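Local structure of 3-oxoacyl-[acyl-carrier protein] synthase (Thermus thermophilus, 1UB7) at residues A[3-11]-A[56-65]; A[171-179]-A[225-235]. The protein probably catalyses the first condensation of fatty acid synthesis, joining the acetyl group of acetyl-CoA to two carbons from malonyl-ACP, and works as a homodimer. One frame throughout, in Å; residues are numbered along the deposited sequence.

Contact 1 of 2, residues A[3-11]-A[56-65]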
ATOM      1  N   GLY A   3      -0.497  -6.855 -19.755  1.00 38.82           N
ATOM      2  CA  GLY A   3      -0.657  -8.264 -19.445  1.00 30.38           C
ATOM      3  C   GLY A   3       0.504  -8.771 -18.611  1.00 36.33           C
ATOM      4  O   GLY A   3       1.402  -8.000 -18.256  1.00 32.15           O
ATOM      5  N   ILE A   4       0.486 -10.067 -18.295  1.00 36.88           N
ATOM      6  CA  ILE A   4       1.540 -10.687 -17.505  1.00 34.99           C
ATOM      7  C   ILE A   4       2.655 -11.240 -18.388  1.00 39.99           C
ATOM      8  O   ILE A   4       2.465 -12.202 -19.123  1.00 40.34           O
ATOM      9  CB  ILE A   4       0.964 -11.801 -16.614  1.00 36.41           C
ATOM     10  CG1 ILE A   4       0.276 -11.163 -15.409  1.00 27.20           C
ATOM     11  CG2 ILE A   4       2.069 -12.754 -16.157  1.00 24.66           C
ATOM     12  CD1 ILE A   4      -0.487 -12.125 -14.555  1.00 25.23           C
ATOM     13  N   LEU A   5       3.825 -10.618 -18.299  1.00 39.44           N
ATOM     14  CA  LEU A   5       4.976 -11.007 -19.087  1.00 33.69           C
ATOM     15  C   LEU A   5       5.809 -12.128 -18.459  1.00 37.85           C
ATOM     16  O   LEU A   5       6.527 -12.846 -19.165  1.00 43.23           O
ATOM     17  CB  LEU A   5       5.866  -9.788 -19.308  1.00 32.40           C
ATOM     18  CG  LEU A   5       5.210  -8.510 -19.825  1.00 38.48           C
ATOM     19  CD1 LEU A   5       6.276  -7.436 -19.972  1.00 37.30           C
ATOM     20  CD2 LEU A   5       4.506  -8.773 -21.148  1.00 34.61           C
ATOM     21  N   ALA A   6       5.734 -12.278 -17.141  1.00 31.00           N
ATOM     22  CA  ALA A   6       6.514 -13.306 -16.455  1.00 28.83           C
ATOM     23  C   ALA A   6       5.869 -13.627 -15.115  1.00 31.89           C
ATOM     24  O   ALA A   6       5.157 -12.790 -14.546  1.00 27.52           O
ATOM     25  CB  ALA A   6       7.948 -12.819 -16.235  1.00 27.15           C
ATOM     26  N   LEU A   7       6.137 -14.831 -14.612  1.00 28.72           N
ATOM     27  CA  LEU A   7       5.564 -15.292 -13.348  1.00 26.98           C
ATOM     28  C   LEU A   7       6.509 -16.253 -12.647  1.00 29.11           C
ATOM     29  O   LEU A   7       7.261 -16.980 -13.292  1.00 27.33           O
ATOM     30  CB  LEU A   7       4.232 -16.004 -13.611  1.00 24.04           C
ATOM     31  CG  LEU A   7       3.609 -16.885 -12.514  1.00 36.80           C
ATOM     32  CD1 LEU A   7       2.968 -16.020 -11.425  1.00 33.20           C
ATOM     33  CD2 LEU A   7       2.561 -17.800 -13.144  1.00 25.69           C
ATOM     34  N   GLY A   8       6.458 -16.245 -11.321  1.00 28.64           N
ATOM     35  CA  GLY A   8       7.275 -17.133 -10.515  1.00 21.74           C
ATOM     36  C   GLY A   8       6.653 -17.178  -9.128  1.00 24.70           C
ATOM     37  O   GLY A   8       5.893 -16.271  -8.777  1.00 21.06           O
ATOM     38  N   ALA A   9       6.948 -18.213  -8.336  1.00 30.50           N
ATOM     39  CA  ALA A   9       6.403 -18.323  -6.978  1.00 29.30           C
ATOM     40  C   ALA A   9       7.296 -19.181  -6.107  1.00 32.18           C
ATOM     41  O   ALA A   9       8.196 -19.848  -6.600  1.00 38.00           O
ATOM     42  CB  ALA A   9       4.980 -18.887  -7.005  1.00 24.15           C
ATOM     43  N   TYR A  10       7.038 -19.170  -4.806  1.00 36.99           N
ATOM     44  CA  TYR A  10       7.864 -19.907  -3.858  1.00 35.65           C
ATOM     45  C   TYR A  10       7.095 -20.207  -2.584  1.00 38.68           C
ATOM     46  O   TYR A  10       6.223 -19.438  -2.188  1.00 41.40           O
ATOM     47  CB  TYR A  10       9.081 -19.046  -3.491  1.00 35.81           C
ATOM     48  CG  TYR A  10       9.888 -19.533  -2.296  1.00 36.01           C
ATOM     49  CD1 TYR A  10      10.940 -20.441  -2.457  1.00 33.95           C
ATOM     50  CD2 TYR A  10       9.632 -19.047  -1.007  1.00 38.17           C
ATOM     51  CE1 TYR A  10      11.721 -20.844  -1.366  1.00 30.99           C
ATOM     52  CE2 TYR A  10      10.405 -19.443   0.088  1.00 25.29           C
ATOM     53  CZ  TYR A  10      11.448 -20.339  -0.104  1.00 35.70           C
ATOM     54  OH  TYR A  10      12.238 -20.715   0.953  1.00 33.91           O
ATOM     55  N   VAL A  11       7.399 -21.337  -1.954  1.00 38.64           N
ATOM     56  CA  VAL A  11       6.782 -21.672  -0.673  1.00 35.25           C
ATOM     57  C   VAL A  11       7.931 -22.109   0.180  1.00 35.69           C
ATOM     58  O   VAL A  11       8.912 -22.642  -0.321  1.00 35.25           O
ATOM     59  CB  VAL A  11       5.770 -22.834  -0.731  1.00 37.26           C
ATOM     60  CG1 VAL A  11       4.421 -22.333  -1.215  1.00 31.20           C
ATOM     61  CG2 VAL A  11       6.298 -23.950  -1.609  1.00 31.13           C
ATOM     62  N   LYS A  56      12.680 -14.767  -2.910  1.00 39.84           N
ATOM     63  CA  LYS A  56      12.640 -16.101  -3.491  1.00 38.88           C
ATOM     64  C   LYS A  56      11.621 -16.250  -4.614  1.00 32.76           C
ATOM     65  O   LYS A  56      11.863 -16.967  -5.583  1.00 36.12           O
ATOM     66  CB  LYS A  56      12.408 -17.152  -2.395  1.00 42.26           C
ATOM     67  CG  LYS A  56      13.712 -17.603  -1.741  1.00 44.24           C
ATOM     68  CD  LYS A  56      13.593 -17.712  -0.240  1.00 49.13           C
ATOM     69  CE  LYS A  56      14.963 -17.863   0.424  1.00 49.33           C
ATOM     70  NZ  LYS A  56      14.832 -17.867   1.921  1.00 47.07           N
ATOM     71  N   ALA A  57      10.487 -15.573  -4.510  1.00 32.33           N
ATOM     72  CA  ALA A  57       9.490 -15.675  -5.569  1.00 27.52           C
ATOM     73  C   ALA A  57      10.026 -14.993  -6.819  1.00 26.63           C
ATOM     74  O   ALA A  57       9.828 -15.478  -7.925  1.00 33.87           O
ATOM     75  CB  ALA A  57       8.182 -15.027  -5.140  1.00 28.27           C
ATOM     76  N   VAL A  58      10.718 -13.870  -6.656  1.00 30.38           N
ATOM     77  CA  VAL A  58      11.244 -13.193  -7.832  1.00 32.95           C
ATOM     78  C   VAL A  58      12.392 -14.006  -8.462  1.00 35.84           C
ATOM     79  O   VAL A  58      12.529 -14.037  -9.694  1.00 35.28           O
ATOM     80  CB  VAL A  58      11.708 -11.749  -7.515  1.00 32.32           C
ATOM     81  CG1 VAL A  58      12.239 -11.093  -8.792  1.00 32.49           C
ATOM     82  CG2 VAL A  58      10.540 -10.935  -6.979  1.00 20.39           C
ATOM     83  N   GLU A  59      13.211 -14.664  -7.636  1.00 31.43           N
ATOM     84  CA  GLU A  59      14.296 -15.498  -8.178  1.00 33.57           C
ATOM     85  C   GLU A  59      13.706 -16.601  -9.052  1.00 30.59           C
ATOM     86  O   GLU A  59      14.238 -16.925 -10.113  1.00 34.07           O
ATOM     87  CB  GLU A  59      15.126 -16.133  -7.057  1.00 26.04           C
ATOM     88  CG  GLU A  59      16.098 -15.177  -6.423  1.00 23.82           C
ATOM     89  CD  GLU A  59      16.618 -15.669  -5.093  1.00 30.78           C
ATOM     90  OE1 GLU A  59      16.194 -16.757  -4.653  1.00 36.48           O
ATOM     91  OE2 GLU A  59      17.450 -14.960  -4.480  1.00 35.79           O
ATOM     92  N   ASP A  60      12.598 -17.178  -8.606  1.00 30.38           N
ATOM     93  CA  ASP A  60      11.969 -18.230  -9.367  1.00 27.57           C
ATOM     94  C   ASP A  60      11.506 -17.631 -10.703  1.00 28.58           C
ATOM     95  O   ASP A  60      11.653 -18.250 -11.758  1.00 32.14           O
ATOM     96  CB  ASP A  60      10.783 -18.816  -8.579  1.00 29.34           C
ATOM     97  CG  ASP A  60      10.117 -19.961  -9.317  1.00 30.88           C
ATOM     98  OD1 ASP A  60      10.827 -20.935  -9.676  1.00 30.02           O
ATOM     99  OD2 ASP A  60       8.892 -19.886  -9.550  1.00 31.24           O
ATOM    100  N   LEU A  61      10.941 -16.428 -10.643  1.00 28.70           N
ATOM    101  CA  LEU A  61      10.479 -15.709 -11.837  1.00 29.54           C
ATOM    102  C   LEU A  61      11.662 -15.557 -12.803  1.00 29.31           C
ATOM    103  O   LEU A  61      11.534 -15.769 -14.007  1.00 32.10           O
ATOM    104  CB  LEU A  61       9.935 -14.322 -11.431  1.00 27.19           C
ATOM    105  CG  LEU A  61       9.329 -13.439 -12.536  1.00 39.18           C
ATOM    106  CD1 LEU A  61       8.271 -12.517 -11.927  1.00 27.47           C
ATOM    107  CD2 LEU A  61      10.427 -12.623 -13.248  1.00 19.40           C
ATOM    108  N   LEU A  62      12.818 -15.196 -12.257  1.00 28.61           N
ATOM    109  CA  LEU A  62      14.018 -15.041 -13.048  1.00 30.98           C
ATOM    110  C   LEU A  62      14.571 -16.364 -13.595  1.00 34.37           C
ATOM    111  O   LEU A  62      15.130 -16.386 -14.690  1.00 37.88           O
ATOM    112  CB  LEU A  62      15.066 -14.291 -12.229  1.00 30.63           C
ATOM    113  CG  LEU A  62      14.733 -12.798 -12.159  1.00 32.01           C
ATOM    114  CD1 LEU A  62      15.850 -12.072 -11.450  1.00 31.15           C
ATOM    115  CD2 LEU A  62      14.548 -12.227 -13.578  1.00 28.58           C
ATOM    116  N   ARG A  63      14.423 -17.466 -12.859  1.00 36.15           N
ATOM    117  CA  ARG A  63      14.900 -18.756 -13.376  1.00 35.22           C
ATOM    118  C   ARG A  63      14.053 -19.136 -14.586  1.00 34.47           C
ATOM    119  O   ARG A  63      14.581 -19.563 -15.608  1.00 32.45           O
ATOM    120  CB  ARG A  63      14.803 -19.865 -12.320  1.00 37.63           C
ATOM    121  CG  ARG A  63      16.002 -19.942 -11.377  1.00 50.77           C
ATOM    122  CD  ARG A  63      16.873 -21.182 -11.643  1.00 64.28           C
ATOM    123  NE  ARG A  63      17.208 -21.360 -13.061  1.00 69.16           N
ATOM    124  CZ  ARG A  63      17.872 -22.405 -13.559  1.00 66.07           C
ATOM    125  NH1 ARG A  63      18.294 -23.387 -12.767  1.00 65.52           N
ATOM    126  NH2 ARG A  63      18.088 -22.484 -14.865  1.00 58.35           N
ATOM    127  N   ARG A  64      12.738 -18.947 -14.475  1.00 34.64           N
ATOM    128  CA  ARG A  64      11.810 -19.285 -15.560  1.00 27.91           C
ATOM    129  C   ARG A  64      11.813 -18.270 -16.706  1.00 32.86           C
ATOM    130  O   ARG A  64      11.537 -18.615 -17.868  1.00 28.48           O
ATOM    131  CB  ARG A  64      10.373 -19.384 -15.019  1.00 33.89           C
ATOM    132  CG  ARG A  64      10.208 -20.203 -13.731  1.00 31.45           C
ATOM    133  CD  ARG A  64       9.010 -19.693 -12.933  1.00 29.97           C
ATOM    134  NE  ARG A  64       7.750 -19.886 -13.638  1.00 33.45           N
ATOM    135  CZ  ARG A  64       7.121 -21.056 -13.738  1.00 39.29           C
ATOM    136  NH1 ARG A  64       7.637 -22.148 -13.174  1.00 37.70           N
ATOM    137  NH2 ARG A  64       5.968 -21.132 -14.389  1.00 25.43           N
ATOM    138  N   HIS A  65      12.101 -17.014 -16.379  1.00 34.44           N
ATOM    139  CA  HIS A  65      12.086 -15.952 -17.384  1.00 34.16           C
ATOM    140  C   HIS A  65      13.291 -15.040 -17.269  1.00 35.70           C
ATOM    141  O   HIS A  65      13.189 -13.934 -16.748  1.00 36.21           O
ATOM    142  CB  HIS A  65      10.820 -15.117 -17.225  1.00 33.09           C
ATOM    143  CG  HIS A  65       9.560 -15.924 -17.188  1.00 30.29           C
ATOM    144  ND1 HIS A  65       8.834 -16.224 -18.321  1.00 33.57           N
ATOM    145  CD2 HIS A  65       8.873 -16.454 -16.149  1.00 38.44           C
ATOM    146  CE1 HIS A  65       7.747 -16.895 -17.980  1.00 36.31           C
ATOM    147  NE2 HIS A  65       7.747 -17.048 -16.667  1.00 45.21           N
TER
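Lys-56 runs along one face of the Tyr-10 ring, heading out in the same direction as the phenol. Lys-56 CB sits over the centre of the ring, a CH-pi contact 3.5 Å from the Tyr-10 centroid, and a bend at chi2 (137°) carries the chain on until Lys-56 CD is 3.4 Å from Tyr-10 CZ. Both polar ends finish on Glu-48, by hydrogen bond from the phenol and salt bridge from the amine.

Asp-60, its CG anti to the backbone N (chi1 -178°), takes the Ala-9 N-H on the anti lone pair of OD2, at 2.8 Å from that nitrogen and nearly straight (165°). Ala-9 O is also 3.0 Å from Asp-60 OD2, two acceptors whose closeness is probably eased by Lys-287, salt-bridged to the carboxylate. Gly-8 lets the helix come in until its CA is 3.7 Å from Leu-61 CA; a CB there would clash with Leu-61 N. Arg-64 NE gives Leu-7 O a weak bond, while its guanidinium is claimed by Asp-291. His-65 lays one ring face over Ala-6 CB, 3.6 Å from His-65 CG, and turns an edge to Leu-7 O.

Strand 3-10 is an outermost strand of the five-stranded sheet, paired with 158-165. Helix 50-64 packs on one side, Leu-61 reaching Leu-133 and Val-163; Leu-7 and Ala-9 meet helix 281-292 on the other.

Contact 2 of 2, residues A[171-179]-A[225-235]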
ATOM      1  N   TYR A 171      -4.115  -9.797 -26.354  1.00 56.46           N
ATOM      2  CA  TYR A 171      -3.810 -10.422 -25.067  1.00 55.48           C
ATOM      3  C   TYR A 171      -3.774  -9.419 -23.925  1.00 57.74           C
ATOM      4  O   TYR A 171      -3.746  -8.200 -24.146  1.00 58.37           O
ATOM      5  CB  TYR A 171      -2.455 -11.132 -25.114  1.00 55.90           C
ATOM      6  CG  TYR A 171      -2.315 -12.119 -26.244  1.00 57.92           C
ATOM      7  CD1 TYR A 171      -2.036 -11.687 -27.542  1.00 59.52           C
ATOM      8  CD2 TYR A 171      -2.502 -13.480 -26.028  1.00 51.31           C
ATOM      9  CE1 TYR A 171      -1.950 -12.595 -28.600  1.00 61.45           C
ATOM     10  CE2 TYR A 171      -2.419 -14.392 -27.074  1.00 57.75           C
ATOM     11  CZ  TYR A 171      -2.144 -13.944 -28.357  1.00 58.91           C
ATOM     12  OH  TYR A 171      -2.068 -14.842 -29.395  1.00 61.69           O
ATOM     13  N   GLY A 172      -3.770  -9.946 -22.701  1.00 50.99           N
ATOM     14  CA  GLY A 172      -3.694  -9.093 -21.537  1.00 43.50           C
ATOM     15  C   GLY A 172      -4.955  -8.974 -20.715  1.00 45.79           C
ATOM     16  O   GLY A 172      -5.900  -9.755 -20.864  1.00 41.29           O
ATOM     17  N   PHE A 173      -4.958  -7.981 -19.831  1.00 38.82           N
ATOM     18  CA  PHE A 173      -6.096  -7.746 -18.960  1.00 39.81           C
ATOM     19  C   PHE A 173      -7.322  -7.220 -19.717  1.00 43.53           C
ATOM     20  O   PHE A 173      -7.225  -6.290 -20.529  1.00 41.16           O
ATOM     21  CB  PHE A 173      -5.675  -6.789 -17.859  1.00 29.36           C
ATOM     22  CG  PHE A 173      -4.805  -7.430 -16.818  1.00 38.57           C
ATOM     23  CD1 PHE A 173      -5.328  -8.402 -15.960  1.00 28.09           C
ATOM     24  CD2 PHE A 173      -3.455  -7.086 -16.702  1.00 32.93           C
ATOM     25  CE1 PHE A 173      -4.519  -9.020 -15.005  1.00 31.74           C
ATOM     26  CE2 PHE A 173      -2.642  -7.699 -15.752  1.00 28.65           C
ATOM     27  CZ  PHE A 173      -3.174  -8.669 -14.900  1.00 31.17           C
ATOM     28  N   ARG A 174      -8.475  -7.824 -19.453  1.00 39.90           N
ATOM     29  CA  ARG A 174      -9.698  -7.418 -20.124  1.00 46.11           C
ATOM     30  C   ARG A 174     -10.657  -6.725 -19.176  1.00 46.04           C
ATOM     31  O   ARG A 174     -11.500  -5.940 -19.604  1.00 46.16           O
ATOM     32  CB  ARG A 174     -10.374  -8.631 -20.765  1.00 50.60           C
ATOM     33  CG  ARG A 174      -9.487  -9.338 -21.773  1.00 54.08           C
ATOM     34  CD  ARG A 174     -10.255 -10.353 -22.584  1.00 68.99           C
ATOM     35  NE  ARG A 174     -11.300  -9.711 -23.372  1.00 81.69           N
ATOM     36  CZ  ARG A 174     -12.057 -10.340 -24.263  1.00 88.86           C
ATOM     37  NH1 ARG A 174     -11.881 -11.637 -24.484  1.00 92.79           N
ATOM     38  NH2 ARG A 174     -12.989  -9.675 -24.933  1.00 92.49           N
ATOM     39  N   SER A 175     -10.527  -7.008 -17.886  1.00 46.18           N
ATOM     40  CA  SER A 175     -11.395  -6.386 -16.902  1.00 44.19           C
ATOM     41  C   SER A 175     -10.880  -6.551 -15.487  1.00 43.02           C
ATOM     42  O   SER A 175     -10.032  -7.401 -15.206  1.00 39.57           O
ATOM     43  CB  SER A 175     -12.801  -6.983 -16.978  1.00 46.50           C
ATOM     44  OG  SER A 175     -12.779  -8.350 -16.602  1.00 52.19           O
ATOM     45  N   PHE A 176     -11.421  -5.723 -14.602  1.00 43.09           N
ATOM     46  CA  PHE A 176     -11.088  -5.738 -13.184  1.00 40.18           C
ATOM     47  C   PHE A 176     -12.357  -5.342 -12.441  1.00 38.53           C
ATOM     48  O   PHE A 176     -13.076  -4.429 -12.858  1.00 35.07           O
ATOM     49  CB  PHE A 176     -10.008  -4.690 -12.828  1.00 39.74           C
ATOM     50  CG  PHE A 176      -8.610  -5.036 -13.284  1.00 32.15           C
ATOM     51  CD1 PHE A 176      -7.837  -5.954 -12.575  1.00 28.48           C
ATOM     52  CD2 PHE A 176      -8.060  -4.411 -14.414  1.00 31.70           C
ATOM     53  CE1 PHE A 176      -6.523  -6.256 -12.984  1.00 32.98           C
ATOM     54  CE2 PHE A 176      -6.751  -4.698 -14.840  1.00 33.01           C
ATOM     55  CZ  PHE A 176      -5.979  -5.625 -14.123  1.00 32.70           C
ATOM     56  N   VAL A 177     -12.635  -6.047 -11.355  1.00 36.52           N
ATOM     57  CA  VAL A 177     -13.758  -5.732 -10.503  1.00 36.53           C
ATOM     58  C   VAL A 177     -13.090  -5.698  -9.145  1.00 38.90           C
ATOM     59  O   VAL A 177     -12.528  -6.701  -8.700  1.00 43.42           O
ATOM     60  CB  VAL A 177     -14.856  -6.822 -10.552  1.00 43.22           C
ATOM     61  CG1 VAL A 177     -15.895  -6.579  -9.452  1.00 40.70           C
ATOM     62  CG2 VAL A 177     -15.533  -6.799 -11.921  1.00 37.83           C
ATOM     63  N   LEU A 178     -13.120  -4.534  -8.504  1.00 41.24           N
ATOM     64  CA  LEU A 178     -12.487  -4.357  -7.199  1.00 40.79           C
ATOM     65  C   LEU A 178     -13.456  -3.690  -6.238  1.00 39.66           C
ATOM     66  O   LEU A 178     -14.223  -2.811  -6.631  1.00 43.87           O
ATOM     67  CB  LEU A 178     -11.243  -3.466  -7.328  1.00 40.54           C
ATOM     68  CG  LEU A 178     -10.162  -3.730  -8.382  1.00 41.83           C
ATOM     69  CD1 LEU A 178      -9.182  -2.587  -8.322  1.00 34.53           C
ATOM     70  CD2 LEU A 178      -9.443  -5.063  -8.144  1.00 37.10           C
ATOM     71  N   GLY A 179     -13.403  -4.079  -4.973  1.00 37.79           N
ATOM     72  CA  GLY A 179     -14.298  -3.473  -4.009  1.00 35.42           C
ATOM     73  C   GLY A 179     -13.914  -3.657  -2.555  1.00 36.83           C
ATOM     74  O   GLY A 179     -13.067  -4.485  -2.214  1.00 39.22           O
ATOM     75  N   ALA A 225     -18.702 -11.018  -8.349  1.00 52.55           N
ATOM     76  CA  ALA A 225     -17.486 -10.459  -8.929  1.00 51.91           C
ATOM     77  C   ALA A 225     -17.089 -11.199 -10.190  1.00 48.76           C
ATOM     78  O   ALA A 225     -16.863 -10.587 -11.240  1.00 39.24           O
ATOM     79  CB  ALA A 225     -16.350 -10.529  -7.913  1.00 51.46           C
ATOM     80  N   THR A 226     -17.013 -12.521 -10.074  1.00 50.03           N
ATOM     81  CA  THR A 226     -16.629 -13.369 -11.190  1.00 49.16           C
ATOM     82  C   THR A 226     -17.478 -13.100 -12.419  1.00 46.96           C
ATOM     83  O   THR A 226     -16.949 -12.862 -13.510  1.00 43.53           O
ATOM     84  CB  THR A 226     -16.759 -14.851 -10.827  1.00 53.72           C
ATOM     85  OG1 THR A 226     -16.028 -15.120  -9.623  1.00 51.16           O
ATOM     86  CG2 THR A 226     -16.201 -15.713 -11.952  1.00 55.09           C
ATOM     87  N   LEU A 227     -18.796 -13.132 -12.246  1.00 43.94           N
ATOM     88  CA  LEU A 227     -19.685 -12.893 -13.377  1.00 49.05           C
ATOM     89  C   LEU A 227     -19.551 -11.466 -13.897  1.00 51.77           C
ATOM     90  O   LEU A 227     -19.526 -11.235 -15.116  1.00 43.36           O
ATOM     91  CB  LEU A 227     -21.134 -13.187 -12.984  1.00 46.15           C
ATOM     92  CG  LEU A 227     -21.399 -14.690 -12.847  1.00 53.57           C
ATOM     93  CD1 LEU A 227     -22.775 -14.960 -12.252  1.00 46.76           C
ATOM     94  CD2 LEU A 227     -21.261 -15.329 -14.220  1.00 44.57           C
ATOM     95  N   GLU A 228     -19.448 -10.520 -12.963  1.00 49.44           N
ATOM     96  CA  GLU A 228     -19.310  -9.108 -13.292  1.00 48.26           C
ATOM     97  C   GLU A 228     -18.054  -8.918 -14.135  1.00 49.00           C
ATOM     98  O   GLU A 228     -18.071  -8.251 -15.174  1.00 46.65           O
ATOM     99  CB  GLU A 228     -19.203  -8.302 -12.004  1.00 51.81           C
ATOM    100  CG  GLU A 228     -19.544  -6.840 -12.143  1.00 57.12           C
ATOM    101  CD  GLU A 228     -19.332  -6.089 -10.845  1.00 61.09           C
ATOM    102  OE1 GLU A 228     -19.585  -6.682  -9.769  1.00 62.96           O
ATOM    103  OE2 GLU A 228     -18.921  -4.910 -10.900  1.00 64.74           O
ATOM    104  N   ALA A 229     -16.962  -9.522 -13.682  1.00 46.34           N
ATOM    105  CA  ALA A 229     -15.700  -9.438 -14.399  1.00 44.08           C
ATOM    106  C   ALA A 229     -15.812 -10.085 -15.774  1.00 46.29           C
ATOM    107  O   ALA A 229     -15.473  -9.469 -16.794  1.00 41.68           O
ATOM    108  CB  ALA A 229     -14.608 -10.110 -13.604  1.00 35.64           C
ATOM    109  N   ILE A 230     -16.289 -11.328 -15.816  1.00 49.14           N
ATOM    110  CA  ILE A 230     -16.417 -12.008 -17.104  1.00 48.33           C
ATOM    111  C   ILE A 230     -17.287 -11.139 -18.006  1.00 46.40           C
ATOM    112  O   ILE A 230     -16.972 -10.895 -19.188  1.00 35.41           O
ATOM    113  CB  ILE A 230     -17.050 -13.403 -16.947  1.00 47.79           C
ATOM    114  CG1 ILE A 230     -16.150 -14.285 -16.070  1.00 49.40           C
ATOM    115  CG2 ILE A 230     -17.223 -14.047 -18.318  1.00 50.17           C
ATOM    116  CD1 ILE A 230     -16.856 -15.473 -15.434  1.00 43.61           C
ATOM    117  N   GLU A 231     -18.374 -10.646 -17.432  1.00 44.60           N
ATOM    118  CA  GLU A 231     -19.266  -9.796 -18.185  1.00 50.04           C
ATOM    119  C   GLU A 231     -18.539  -8.519 -18.599  1.00 51.64           C
ATOM    120  O   GLU A 231     -18.547  -8.156 -19.774  1.00 53.05           O
ATOM    121  CB  GLU A 231     -20.522  -9.479 -17.361  1.00 56.07           C
ATOM    122  CG  GLU A 231     -21.319  -8.261 -17.818  1.00 65.82           C
ATOM    123  CD  GLU A 231     -21.633  -8.249 -19.310  1.00 78.02           C
ATOM    124  OE1 GLU A 231     -22.211  -7.244 -19.784  1.00 84.67           O
ATOM    125  OE2 GLU A 231     -21.307  -9.231 -20.013  1.00 83.62           O
ATOM    126  N   LYS A 232     -17.883  -7.846 -17.659  1.00 52.38           N
ATOM    127  CA  LYS A 232     -17.195  -6.604 -18.016  1.00 51.64           C
ATOM    128  C   LYS A 232     -16.118  -6.862 -19.074  1.00 54.52           C
ATOM    129  O   LYS A 232     -15.791  -5.976 -19.876  1.00 55.04           O
ATOM    130  CB  LYS A 232     -16.581  -5.940 -16.774  1.00 51.39           C
ATOM    131  CG  LYS A 232     -16.449  -4.427 -16.921  1.00 55.28           C
ATOM    132  CD  LYS A 232     -15.600  -3.780 -15.824  1.00 55.05           C
ATOM    133  CE  LYS A 232     -16.237  -3.861 -14.450  1.00 57.84           C
ATOM    134  NZ  LYS A 232     -15.425  -3.097 -13.456  1.00 58.21           N
ATOM    135  N   ALA A 233     -15.583  -8.083 -19.083  1.00 52.38           N
ATOM    136  CA  ALA A 233     -14.547  -8.477 -20.036  1.00 53.29           C
ATOM    137  C   ALA A 233     -15.065  -8.721 -21.461  1.00 55.35           C
ATOM    138  O   ALA A 233     -14.280  -8.801 -22.405  1.00 56.63           O
ATOM    139  CB  ALA A 233     -13.829  -9.734 -19.525  1.00 56.87           C
ATOM    140  N   GLY A 234     -16.379  -8.848 -21.619  1.00 56.51           N
ATOM    141  CA  GLY A 234     -16.936  -9.093 -22.942  1.00 56.36           C
ATOM    142  C   GLY A 234     -16.925 -10.573 -23.314  1.00 58.63           C
ATOM    143  O   GLY A 234     -16.749 -10.931 -24.481  1.00 56.06           O
ATOM    144  N   LEU A 235     -17.123 -11.431 -22.316  1.00 55.42           N
ATOM    145  CA  LEU A 235     -17.126 -12.871 -22.520  1.00 50.53           C
ATOM    146  C   LEU A 235     -18.252 -13.478 -21.692  1.00 54.21           C
ATOM    147  O   LEU A 235     -19.108 -12.766 -21.167  1.00 54.04           O
ATOM    148  CB  LEU A 235     -15.794 -13.473 -22.052  1.00 48.57           C
ATOM    149  CG  LEU A 235     -14.466 -12.964 -22.622  1.00 48.29           C
ATOM    150  CD1 LEU A 235     -13.320 -13.549 -21.811  1.00 49.61           C
ATOM    151  CD2 LEU A 235     -14.326 -13.348 -24.079  1.00 42.14           C
TER
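At chi1 65° Ser-175 holds OG between its own N and carbonyl carbon, aimed at the helix, where it donates to Ala-229 O at 2.9 Å from above the carbonyl plane. That oxygen also accepts the helical bond from Ala-233 N, and two donors grip it. Lys-232 leaves the helix with CG anti to N, then bends at chi3 (-67°), which brings NZ back to Phe-176 O, 2.8 Å away, in the carbonyl plane with a C=O...N angle of 157°.

Past these bonds along the strand, Val-177 packs against the helix. Its CG2 rests 3.8 Å from Ala-229 CB, and its CG1 meets the carboxylate end of Glu-228, whose extended chain crosses the valine at a slant with OE1 3.7 Å from Val-177 CG1. With an alanine in place of Glu-228, CB would still lie near Val-177 CG2, but CG1 would probably lose the carboxylate end that rests against it.

A classic beta bulge sets Arg-174 and Ser-175 together opposite Val-316 of strand 311-318, and both side chains head for the helix. The Arg-174 side chain runs roughly perpendicular to that of Leu-235 and lays a guanidinium face over Ala-233 O; NH2 is 3.0 Å from that oxygen, but the angle is too poor for a hydrogen bond. The helix ends here in a Schellman motif at Gly-234. Helix 211-233 thus packs on strand 172-180, at the edge of the sheet that also holds 311-318. On the reverse of the strand, Phe-176 meets the ring of His-121 of its own chain and packs on Leu-128 of the second subunit.

Chemically, the alanine-lined helix face is held by crossed side-chain-to-backbone bonds around a small apolar core, and the arginine's positive charge beside the helix's carbonyl end is likely to be electrostatically favourable.

How the contacts relate
From the N terminus, strand 3-10 comes first, and contact 1 closes when the chain returns along helix 50-64. Contact 2 opens only at strand 172-180 and closes at the end of helix 211-233, so the two lie in series and neither nests nor crosses. Contact 1 fixes a helix on the outermost strand of the five-stranded sheet; contact 2 does likewise on the outermost strand of the second sheet, consistent with the two similar halves of the thiolase-like fold. Their centres are about 24 Å apart, yet the strands meet: Phe-173 packs on Gly-3 and Ile-4, which brings the edges of the two sheets together.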